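Transcriptional regulatory protein (Chlamydia trachomatis, PDB 3Q7R) is an atypical response regulator of the OmpR/PhoB subfamily that probably activates transcription globally and binds a cis-acting element of its own promoter. Local coordinates at residues Val76-Asp81 / Arg94-Leu99; Asp52-Glu57 / Glu72-Leu77; Cys56-Leu61 / Leu80-Glu85; Val18-Asp23 / Ile41-Lys46. All blocks are in the same frame, centred on the assembly; numbering follows the deposited sequence. Where two conformers were deposited one is given.

Contact 1 (Val76-Asp81 / Arg94-Leu99); sequences VLVLLD and RGFWYL
Strands 75-80 and 97-100 are the two ends of a right-handed beta-alpha-beta crossover through helix 85-93 in the CheY-like receiver fold, and V78 pairs with Y98 where they run side by side in parallel. V78 is held to strand 97-100 through both its N and its O: its N donates to W97 O (3.0 Å) and its O accepts from L99 N (3.0 Å). L80 N then donates to L99 O at 2.8 Å, nearly straight at 166°. Before W97 the strands part, and one water bridges the opening, giving protons to V76 O and G95 O and accepting from W97 N. The side chains of L77, L79, W97 and L99 share one face of the sheet; L77 CD1 lies 3.8 Å from W97 CD1, and W97 continues into the dimer interface, edge-to-face with W97 of the second subunit. V78, L80 and Y98 occupy the face toward helix 85-93. With CG lodged between backbone N and carbonyl carbon (chi1 56°), the Y98 ring swings clear of V78 and offers a face to L80 CD1, 4.3 Å from its centroid. At the far end V76 CB meets the edge of the F96 ring, 3.7 Å from CE1.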
# COMPACT_ATOMS: atom_id res chain seq x y z
N VAL A 76 9.66 -4.04 1.01
CA VAL A 76 9.14 -4.71 -0.21
C VAL A 76 7.70 -4.29 -0.51
O VAL A 76 6.84 -4.36 0.38
CB VAL A 76 9.21 -6.24 -0.08
CG1 VAL A 76 8.58 -6.88 -1.35
CG2 VAL A 76 10.69 -6.74 0.07
N LEU A 77 7.44 -3.82 -1.74
CA LEU A 77 6.08 -3.51 -2.17
C LEU A 77 5.75 -4.53 -3.23
O LEU A 77 6.57 -4.75 -4.14
CB LEU A 77 6.05 -2.10 -2.80
CG LEU A 77 4.75 -1.66 -3.53
CD1 LEU A 77 3.63 -1.46 -2.51
CD2 LEU A 77 5.02 -0.35 -4.27
N VAL A 78 4.56 -5.13 -3.15
CA VAL A 78 4.21 -6.24 -4.04
C VAL A 78 3.23 -5.80 -5.13
O VAL A 78 2.32 -5.02 -4.87
CB VAL A 78 3.62 -7.38 -3.20
CG1 VAL A 78 3.02 -8.45 -4.09
CG2 VAL A 78 4.68 -7.93 -2.25
N LEU A 79 3.44 -6.28 -6.36
CA LEU A 79 2.53 -5.97 -7.46
C LEU A 79 1.70 -7.20 -7.79
O LEU A 79 2.25 -8.26 -8.13
CB LEU A 79 3.29 -5.56 -8.72
CG LEU A 79 4.32 -4.46 -8.52
CD1 LEU A 79 4.90 -4.07 -9.95
CD2 LEU A 79 3.66 -3.25 -7.80
N LEU A 80 0.39 -7.07 -7.70
CA LEU A 80 -0.53 -8.22 -7.90
C LEU A 80 -1.28 -8.12 -9.22
O LEU A 80 -1.77 -7.05 -9.56
CB LEU A 80 -1.63 -8.23 -6.82
CG LEU A 80 -1.31 -9.08 -5.63
CD1 LEU A 80 -2.22 -8.74 -4.46
CD2 LEU A 80 -1.56 -10.57 -6.01
N ASP A 81 -1.45 -9.23 -9.92
CA ASP A 81 -2.27 -9.18 -11.15
C ASP A 81 -3.77 -9.14 -10.86
O ASP A 81 -4.56 -8.76 -11.76
CB ASP A 81 -2.07 -10.45 -11.98
CG ASP A 81 -0.70 -10.55 -12.63
OD1 ASP A 81 -0.02 -9.53 -12.85
OD2 ASP A 81 -0.35 -11.68 -13.08
N ARG A 94 1.83 -11.07 6.24
CA ARG A 94 3.25 -11.33 6.09
C ARG A 94 4.09 -10.04 6.06
O ARG A 94 5.30 -10.13 5.96
CB ARG A 94 3.52 -12.16 4.81
CG ARG A 94 3.07 -13.64 4.95
CD ARG A 94 2.82 -14.27 3.53
NE ARG A 94 4.04 -14.26 2.79
CZ ARG A 94 4.16 -14.34 1.47
NH1 ARG A 94 3.10 -14.41 0.61
NH2 ARG A 94 5.37 -14.34 0.98
N GLY A 95 3.44 -8.88 6.13
CA GLY A 95 4.15 -7.60 6.16
C GLY A 95 4.28 -6.87 4.86
O GLY A 95 4.99 -5.84 4.80
N PHE A 96 3.56 -7.31 3.83
CA PHE A 96 3.70 -6.68 2.52
C PHE A 96 2.45 -5.85 2.14
O PHE A 96 1.35 -6.41 1.98
CB PHE A 96 3.82 -7.77 1.45
CG PHE A 96 5.02 -8.66 1.65
CD1 PHE A 96 6.29 -8.18 1.40
CD2 PHE A 96 4.87 -9.99 2.05
CE1 PHE A 96 7.42 -9.03 1.57
CE2 PHE A 96 5.99 -10.81 2.21
CZ PHE A 96 7.27 -10.30 1.99
N TRP A 97 2.68 -4.57 1.88
CA TRP A 97 1.69 -3.77 1.21
C TRP A 97 1.74 -4.09 -0.30
O TRP A 97 2.73 -4.65 -0.80
CB TRP A 97 1.96 -2.25 1.49
CG TRP A 97 0.93 -1.31 0.91
CD1 TRP A 97 1.15 -0.26 0.05
CD2 TRP A 97 -0.47 -1.33 1.14
NE1 TRP A 97 -0.04 0.37 -0.28
CE2 TRP A 97 -1.06 -0.25 0.38
CE3 TRP A 97 -1.30 -2.14 1.91
CZ2 TRP A 97 -2.42 0.00 0.36
CZ3 TRP A 97 -2.70 -1.87 1.89
CH2 TRP A 97 -3.23 -0.81 1.11
N TYR A 98 0.68 -3.71 -1.04
CA TYR A 98 0.60 -4.15 -2.44
C TYR A 98 -0.24 -3.19 -3.26
O TYR A 98 -1.01 -2.39 -2.68
CB TYR A 98 -0.02 -5.59 -2.60
CG TYR A 98 -1.39 -5.71 -1.97
CD1 TYR A 98 -2.51 -5.30 -2.64
CD2 TYR A 98 -1.52 -6.23 -0.68
CE1 TYR A 98 -3.78 -5.41 -2.04
CE2 TYR A 98 -2.76 -6.34 -0.06
CZ TYR A 98 -3.87 -5.90 -0.73
OH TYR A 98 -5.14 -5.98 -0.13
N LEU A 99 -0.04 -3.22 -4.57
CA LEU A 99 -0.92 -2.58 -5.55
C LEU A 99 -1.49 -3.70 -6.39
O LEU A 99 -0.75 -4.67 -6.70
CB LEU A 99 -0.13 -1.67 -6.52
CG LEU A 99 0.57 -0.48 -5.85
CD1 LEU A 99 1.48 0.25 -6.84
CD2 LEU A 99 -0.53 0.44 -5.35
O HOH W 1 5.39 -3.63 2.53

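Contact 2 (Asp52-Glu57 / Glu72-Leu77)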
# COMPACT_ATOMS: atom_id res chain seq x y z
N ASP A 52 16.90 0.31 -1.14
CA ASP A 52 15.97 0.84 -0.13
C ASP A 52 14.60 0.19 -0.27
O ASP A 52 13.92 -0.07 0.74
CB ASP A 52 15.84 2.35 -0.30
CG ASP A 52 17.18 3.05 -0.06
OD1 ASP A 52 17.62 2.99 1.10
OD2 ASP A 52 17.76 3.57 -1.01
N LEU A 53 14.18 -0.06 -1.51
CA LEU A 53 12.85 -0.64 -1.72
C LEU A 53 12.99 -1.69 -2.82
O LEU A 53 13.62 -1.44 -3.83
CB LEU A 53 11.87 0.42 -2.17
CG LEU A 53 10.51 -0.08 -2.64
CD1 LEU A 53 9.74 -0.69 -1.47
CD2 LEU A 53 9.74 1.13 -3.25
N VAL A 54 12.42 -2.87 -2.61
CA VAL A 54 12.27 -3.84 -3.70
C VAL A 54 10.80 -3.91 -4.07
O VAL A 54 9.96 -4.10 -3.20
CB VAL A 54 12.73 -5.25 -3.26
CG1 VAL A 54 12.54 -6.25 -4.43
CG2 VAL A 54 14.22 -5.15 -2.85
N VAL A 55 10.48 -3.73 -5.36
CA VAL A 55 9.08 -3.78 -5.82
C VAL A 55 9.00 -5.11 -6.53
O VAL A 55 9.74 -5.33 -7.48
CB VAL A 55 8.79 -2.64 -6.80
CG1 VAL A 55 7.36 -2.77 -7.32
CG2 VAL A 55 8.92 -1.29 -6.08
N CYS A 56 8.21 -6.07 -6.00
CA CYS A 56 8.27 -7.43 -6.56
C CYS A 56 6.94 -7.90 -7.09
O CYS A 56 5.95 -7.80 -6.38
CB CYS A 56 8.68 -8.38 -5.42
SG CYS A 56 9.06 -10.07 -5.97
N GLU A 57 6.92 -8.44 -8.31
CA GLU A 57 5.71 -9.07 -8.78
C GLU A 57 5.29 -10.22 -7.84
O GLU A 57 6.12 -11.04 -7.40
CB GLU A 57 6.00 -9.72 -10.14
CG GLU A 57 6.29 -8.68 -11.20
CD GLU A 57 5.06 -7.93 -11.64
OE1 GLU A 57 3.93 -8.21 -11.18
OE2 GLU A 57 5.21 -6.97 -12.43
N GLU A 72 15.32 -4.88 9.36
CA GLU A 72 16.64 -4.29 9.16
C GLU A 72 17.09 -4.37 7.68
O GLU A 72 18.19 -3.87 7.34
CB GLU A 72 17.72 -5.00 9.98
CG GLU A 72 17.46 -4.83 11.46
CD GLU A 72 17.81 -3.42 11.96
OE1 GLU A 72 18.43 -2.64 11.19
OE2 GLU A 72 17.52 -3.12 13.15
N GLY A 73 16.28 -5.01 6.85
CA GLY A 73 16.59 -5.14 5.44
C GLY A 73 15.75 -4.17 4.59
O GLY A 73 15.19 -3.24 5.12
N SER A 74 15.68 -4.45 3.29
CA SER A 74 14.92 -3.63 2.34
C SER A 74 13.42 -3.71 2.61
O SER A 74 12.91 -4.77 2.95
CB SER A 74 15.14 -4.14 0.90
OG SER A 74 16.51 -4.21 0.52
N PHE A 75 12.69 -2.61 2.39
CA PHE A 75 11.23 -2.70 2.30
C PHE A 75 10.85 -3.44 1.01
O PHE A 75 11.63 -3.45 0.05
CB PHE A 75 10.62 -1.30 2.24
CG PHE A 75 10.93 -0.47 3.45
CD1 PHE A 75 10.26 -0.75 4.62
CD2 PHE A 75 11.83 0.58 3.41
CE1 PHE A 75 10.51 -0.00 5.78
CE2 PHE A 75 12.08 1.33 4.55
CZ PHE A 75 11.40 1.02 5.73
N VAL A 76 9.66 -4.04 1.01
CA VAL A 76 9.14 -4.71 -0.21
C VAL A 76 7.70 -4.29 -0.51
O VAL A 76 6.84 -4.36 0.38
CB VAL A 76 9.21 -6.24 -0.08
CG1 VAL A 76 8.58 -6.88 -1.35
CG2 VAL A 76 10.69 -6.74 0.07
N LEU A 77 7.44 -3.82 -1.74
CA LEU A 77 6.08 -3.51 -2.17
C LEU A 77 5.75 -4.53 -3.23
O LEU A 77 6.57 -4.75 -4.14
CB LEU A 77 6.05 -2.10 -2.80
CG LEU A 77 4.75 -1.66 -3.53
CD1 LEU A 77 3.63 -1.46 -2.51
CD2 LEU A 77 5.02 -0.35 -4.27
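Backbone hydrogen bonds between D52-C56 and F75-L77 hold this contact together, two neighbouring strands of the sheet running parallel in register L53 with F75, V54 with V76 and V55 with L77. V54 uses both its N and its O toward strand 75-80: its N donates to F75 O at 2.8 Å, close to straight at 174°, and its O receives L77 N at 2.9 Å. C56 N continues the series to L77 O (2.8 Å). The first bond, F75 N to D52 O, is longer at 3.3 Å, and its donor is tilted well away from the carbonyl plane. CA-H...O contacts fill in between these bonds, among them V76 CA to V54 O at 3.2 Å and V55 CA to L77 O.

Apolar contacts divide between the two faces. On the face of L53, V55, F75 and L77, one methyl does most of the touching: with CG anti to the backbone N (chi1 171°), L53 swings CD1 across F75 CB, 3.9 Å away, and on to L77 CB. Helix 105-118 covers this face, F115 and L116 packing on L53. On the other face V54 CB approaches V76 CG2, V54 CG2 meets S74 CB at 4.0 Å, and C56 CB lies near V76 CG1; Y45, from a loop, packs on C56 and V76.

Polar side chains sit at the ends. S74 OG bonds to A51 O and D52 OD2 to H14 N, while E57 reaches S19, H21 and R101. Neighbouring parallel strands of this kind form the buried centre of the five-stranded alpha/beta sheet of receiver domains.

Contact 3 (Cys56-Leu61 / Leu80-Glu85)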
# COMPACT_ATOMS: atom_id res chain seq x y z
N CYS A 56 8.21 -6.07 -6.00
CA CYS A 56 8.27 -7.43 -6.56
C CYS A 56 6.94 -7.90 -7.09
O CYS A 56 5.95 -7.80 -6.38
CB CYS A 56 8.68 -8.38 -5.42
SG CYS A 56 9.06 -10.07 -5.97
N GLU A 57 6.92 -8.44 -8.31
CA GLU A 57 5.71 -9.07 -8.78
C GLU A 57 5.29 -10.22 -7.84
O GLU A 57 6.12 -11.04 -7.40
CB GLU A 57 6.00 -9.72 -10.14
CG GLU A 57 6.29 -8.68 -11.20
CD GLU A 57 5.06 -7.93 -11.64
OE1 GLU A 57 3.93 -8.21 -11.18
OE2 GLU A 57 5.21 -6.97 -12.43
N TYR A 58 3.99 -10.31 -7.57
CA TYR A 58 3.52 -11.41 -6.75
C TYR A 58 3.92 -12.77 -7.36
O TYR A 58 4.27 -13.72 -6.65
CB TYR A 58 2.01 -11.32 -6.58
CG TYR A 58 1.45 -12.40 -5.65
CD1 TYR A 58 1.64 -12.29 -4.26
CD2 TYR A 58 0.77 -13.49 -6.17
CE1 TYR A 58 1.13 -13.28 -3.40
CE2 TYR A 58 0.26 -14.49 -5.31
CZ TYR A 58 0.44 -14.32 -3.93
OH TYR A 58 -0.09 -15.31 -3.08
N SER A 59 3.85 -12.89 -8.69
CA SER A 59 4.29 -14.12 -9.31
C SER A 59 5.76 -14.48 -9.10
O SER A 59 6.15 -15.63 -9.41
CB SER A 59 4.00 -14.14 -10.81
OG SER A 59 2.58 -14.10 -11.09
N LEU A 60 6.56 -13.54 -8.60
CA LEU A 60 7.98 -13.77 -8.35
C LEU A 60 8.27 -13.75 -6.85
O LEU A 60 9.43 -13.92 -6.43
CB LEU A 60 8.85 -12.78 -9.07
CG LEU A 60 8.77 -12.91 -10.59
CD1 LEU A 60 9.47 -11.71 -11.30
CD2 LEU A 60 9.36 -14.27 -10.98
N LEU A 61 7.22 -13.59 -6.04
CA LEU A 61 7.43 -13.42 -4.57
C LEU A 61 7.33 -14.81 -3.89
O LEU A 61 6.27 -15.44 -3.90
CB LEU A 61 6.34 -12.56 -3.97
CG LEU A 61 6.63 -12.21 -2.50
CD1 LEU A 61 7.74 -11.20 -2.28
CD2 LEU A 61 5.30 -11.65 -1.93
N LEU A 80 0.39 -7.07 -7.70
CA LEU A 80 -0.53 -8.22 -7.90
C LEU A 80 -1.28 -8.12 -9.22
O LEU A 80 -1.77 -7.05 -9.56
CB LEU A 80 -1.63 -8.23 -6.82
CG LEU A 80 -1.31 -9.08 -5.63
CD1 LEU A 80 -2.22 -8.74 -4.46
CD2 LEU A 80 -1.56 -10.57 -6.01
N ASP A 81 -1.45 -9.23 -9.92
CA ASP A 81 -2.27 -9.18 -11.15
C ASP A 81 -3.77 -9.14 -10.86
O ASP A 81 -4.56 -8.76 -11.76
CB ASP A 81 -2.07 -10.45 -11.98
CG ASP A 81 -0.70 -10.55 -12.63
OD1 ASP A 81 -0.02 -9.53 -12.85
OD2 ASP A 81 -0.35 -11.68 -13.08
N PHE A 82 -4.19 -9.58 -9.68
CA PHE A 82 -5.60 -9.91 -9.45
C PHE A 82 -5.97 -9.63 -8.00
O PHE A 82 -5.10 -9.53 -7.10
CB PHE A 82 -5.83 -11.44 -9.72
CG PHE A 82 -4.95 -12.31 -8.84
CD1 PHE A 82 -5.37 -12.65 -7.57
CD2 PHE A 82 -3.67 -12.75 -9.29
CE1 PHE A 82 -4.54 -13.39 -6.71
CE2 PHE A 82 -2.82 -13.45 -8.46
CZ PHE A 82 -3.26 -13.80 -7.16
N PHE A 83 -7.28 -9.61 -7.75
CA PHE A 83 -7.85 -9.57 -6.43
C PHE A 83 -8.31 -10.97 -6.00
O PHE A 83 -9.09 -11.65 -6.73
CB PHE A 83 -9.09 -8.68 -6.39
CG PHE A 83 -9.80 -8.77 -5.08
CD1 PHE A 83 -9.27 -8.16 -3.97
CD2 PHE A 83 -10.89 -9.56 -4.93
CE1 PHE A 83 -9.89 -8.27 -2.75
CE2 PHE A 83 -11.51 -9.67 -3.72
CZ PHE A 83 -10.96 -9.06 -2.63
N ASP A 84 -7.86 -11.38 -4.80
CA ASP A 84 -8.38 -12.57 -4.15
C ASP A 84 -8.29 -12.30 -2.68
O ASP A 84 -7.24 -11.81 -2.18
CB ASP A 84 -7.57 -13.84 -4.50
CG ASP A 84 -7.92 -14.99 -3.61
OD1 ASP A 84 -9.09 -15.54 -3.74
OD2 ASP A 84 -7.04 -15.36 -2.77
N GLU A 85 -9.38 -12.55 -1.96
CA GLU A 85 -9.39 -12.12 -0.57
C GLU A 85 -8.27 -12.71 0.27
O GLU A 85 -7.53 -11.92 0.90
CB GLU A 85 -10.72 -12.51 0.12
CG GLU A 85 -10.74 -12.04 1.59
CD GLU A 85 -12.01 -12.44 2.36
OE1 GLU A 85 -12.72 -13.37 1.91
OE2 GLU A 85 -12.27 -11.85 3.42
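Y58, just past the end of strand 51-57, reaches across to L80 and F82 with CB and one side of its ring. Its CG stands anti to the backbone N (chi1 -177°), which carries the ring alongside L80. CB lies 3.7 Å from L80 CD2, and CG is nearer still to the same methyl at 3.5 Å. Y58 CD2 and CD1 follow at 3.7 and 4.0 Å from L80 CD2. L80 CD2 thus sits over one ring face, 4.0 Å from the centroid, in a CH-pi contact. Farther out, Y58 CE2 meets F82 CZ at 4.0 Å; the two ring planes stand 83° apart. F82 in turn has L80 CD2 over one of its faces, offset toward the rim, so a single methyl serves both aromatics. Polar groups flank this patch: E57 OE1 and D81 OD1 are 4.5 Å apart, and R101 NH1 forms a salt bridge with each, probably offsetting their like charge, while S19 OG and H21 ND1 hold E57 OE2. T87 and L91 of helix 85-93 also pack on Y58, so the ring, carried by the 3-10 segment 58-60 that follows strand 51-57, lies against that helix and the end of strand 75-80.

Contact 4 (Val18-Asp23 / Ile41-Lys46)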
# COMPACT_ATOMS: atom_id res chain seq x y z
N VAL A 18 11.61 -6.27 -9.34
CA VAL A 18 11.70 -7.68 -9.67
C VAL A 18 10.46 -7.99 -10.52
O VAL A 18 9.36 -8.16 -9.99
CB VAL A 18 11.73 -8.52 -8.42
CG1 VAL A 18 11.70 -10.03 -8.82
CG2 VAL A 18 13.04 -8.19 -7.60
N SER A 19 10.67 -8.00 -11.83
CA SER A 19 9.60 -8.15 -12.79
C SER A 19 10.17 -8.47 -14.15
O SER A 19 11.27 -8.08 -14.49
CB SER A 19 8.83 -6.83 -12.86
OG SER A 19 7.68 -6.93 -13.72
N GLU A 20 9.34 -9.14 -14.96
CA GLU A 20 9.58 -9.29 -16.41
C GLU A 20 8.89 -8.23 -17.26
O GLU A 20 9.01 -8.25 -18.49
CB GLU A 20 9.17 -10.67 -16.90
CG GLU A 20 10.04 -11.79 -16.23
CD GLU A 20 9.79 -13.19 -16.80
OE1 GLU A 20 8.83 -13.35 -17.62
OE2 GLU A 20 10.51 -14.13 -16.41
N HIS A 21 8.18 -7.30 -16.60
CA HIS A 21 7.53 -6.20 -17.32
C HIS A 21 8.55 -5.10 -17.63
O HIS A 21 8.56 -4.06 -16.97
CB HIS A 21 6.35 -5.69 -16.49
CG HIS A 21 5.17 -6.62 -16.51
ND1 HIS A 21 4.85 -7.52 -15.51
CD2 HIS A 21 4.27 -6.83 -17.50
CE1 HIS A 21 3.75 -8.19 -15.85
NE2 HIS A 21 3.39 -7.80 -17.06
N TRP A 22 9.40 -5.38 -18.60
CA TRP A 22 10.44 -4.44 -19.00
C TRP A 22 9.84 -3.08 -19.42
O TRP A 22 10.43 -2.06 -19.14
CB TRP A 22 11.27 -5.03 -20.15
CG TRP A 22 12.11 -6.22 -19.71
CD1 TRP A 22 11.72 -7.53 -19.68
CD2 TRP A 22 13.47 -6.21 -19.24
NE1 TRP A 22 12.74 -8.32 -19.24
CE2 TRP A 22 13.83 -7.54 -18.95
CE3 TRP A 22 14.42 -5.20 -19.06
CZ2 TRP A 22 15.09 -7.89 -18.50
CZ3 TRP A 22 15.67 -5.55 -18.59
CH2 TRP A 22 16.00 -6.89 -18.32
N ASP A 23 8.67 -3.06 -20.05
CA ASP A 23 8.09 -1.77 -20.48
C ASP A 23 7.65 -0.94 -19.29
O ASP A 23 7.92 0.25 -19.22
CB ASP A 23 6.93 -1.98 -21.48
CG ASP A 23 5.89 -3.01 -21.01
OD1 ASP A 23 6.03 -3.70 -19.96
OD2 ASP A 23 4.88 -3.14 -21.75
N ILE A 41 16.47 -3.43 -12.48
CA ILE A 41 15.52 -4.50 -12.71
C ILE A 41 16.17 -5.87 -12.58
O ILE A 41 17.34 -6.08 -12.95
CB ILE A 41 14.82 -4.33 -14.07
CG1 ILE A 41 13.58 -5.25 -14.18
CG2 ILE A 41 15.82 -4.55 -15.23
CD1 ILE A 41 12.81 -5.12 -15.52
N GLY A 42 15.43 -6.84 -12.05
CA GLY A 42 15.92 -8.20 -12.02
C GLY A 42 14.73 -9.13 -12.23
O GLY A 42 13.61 -8.64 -12.11
N GLN A 43 14.97 -10.40 -12.55
CA GLN A 43 13.87 -11.32 -12.84
C GLN A 43 13.64 -12.37 -11.79
O GLN A 43 12.89 -13.29 -12.03
CB GLN A 43 14.08 -11.97 -14.24
CG GLN A 43 13.70 -11.01 -15.35
CD GLN A 43 14.67 -9.89 -15.53
OE1 GLN A 43 15.87 -10.11 -15.80
NE2 GLN A 43 14.14 -8.65 -15.47
N GLN A 44 14.33 -12.29 -10.64
CA GLN A 44 14.05 -13.23 -9.57
C GLN A 44 14.17 -12.49 -8.24
O GLN A 44 14.89 -11.51 -8.13
CB GLN A 44 15.01 -14.44 -9.57
CG GLN A 44 16.46 -14.23 -9.09
CD GLN A 44 17.43 -13.62 -10.12
OE1 GLN A 44 17.21 -13.72 -11.33
NE2 GLN A 44 18.53 -12.99 -9.64
N TYR A 45 13.38 -12.92 -7.27
CA TYR A 45 13.36 -12.15 -6.01
C TYR A 45 14.76 -12.15 -5.34
O TYR A 45 15.41 -13.19 -5.21
CB TYR A 45 12.33 -12.74 -5.01
CG TYR A 45 12.40 -12.02 -3.71
CD1 TYR A 45 11.85 -10.75 -3.58
CD2 TYR A 45 13.11 -12.54 -2.62
CE1 TYR A 45 11.95 -9.99 -2.41
CE2 TYR A 45 13.24 -11.80 -1.48
CZ TYR A 45 12.64 -10.54 -1.35
OH TYR A 45 12.79 -9.78 -0.17
N LYS A 46 15.15 -10.96 -4.93
CA LYS A 46 16.36 -10.78 -4.09
C LYS A 46 16.28 -9.41 -3.48
O LYS A 46 15.35 -8.62 -3.74
CB LYS A 46 17.61 -10.94 -4.95
CG LYS A 46 17.67 -9.83 -6.00
CD LYS A 46 18.90 -9.86 -6.98
CE LYS A 46 20.20 -9.87 -6.36
NZ LYS A 46 21.25 -9.63 -7.43
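Two hydrogen bonds cross between S19 and the chain at G42-Q43. S19 N donates to G42 O at 3.0 Å, and S19 O accepts from the side-chain amide of Q43, whose NE2 lies 3.1 Å away with an N-H...O angle of 170°. The donor approaches S19 O tilted from the carbonyl plane, while that oxygen lies close to the plane of the Q43 amide. A bend at chi2 (72°) turns the Q43 chain, which leaves the backbone away from S19, back toward it. V18 CA adds a CA-H...O contact to G42 O.

V18 and G42 form the last parallel bridge between strands 13-18 and 37-42, at the ends of the first beta-alpha-beta unit of the receiver fold; helix 22-31 makes the crossover. S19 starts the turn into that helix: its OG accepts from H21 N at 2.9 Å in an ST turn, and H21 is the helix N-cap. The same OG and H21 ND1 both bond to E57 OE2 of strand 51-57.

Apolar and aromatic contacts cluster round W22. I41 CD1 lies over one face of the indole, 4.0 Å from the centroid of the six-membered ring, and I41 CG2 reaches W22 CZ3 at 3.5 Å. Q43 NE2 comes against the same indole near its rim, 3.3 Å from CZ2, its amide plane turned 30° from the ring. E20 crosses Q43 obliquely, CG against CG. V18 CG1 packs on the Q44 backbone, 3.5 Å from its carbonyl carbon.

Overall arrangement
Contacts 1 and 2 are buried and share strand 75-80, which pairs with 97-100 in one and 51-57 in the other; both rest on backbone hydrogen bonds, with mainly aliphatic packing in contact 2 and aromatic rings added in contact 1. Contact 3 continues from the ends of strands 51-57 and 75-80, where pairing gives way to aromatic and methyl packing, partly exposed. Contact 4 is a surface contact near the sheet's other outermost strand, 37-42, and mixes a single strand bridge with side-chain amide and indole chemistry. E57, shared by contacts 2 and 3, ties them to contact 4 through S19 and H21. Contacts 1 and 3 touch the second subunit; 2 and 4 do not.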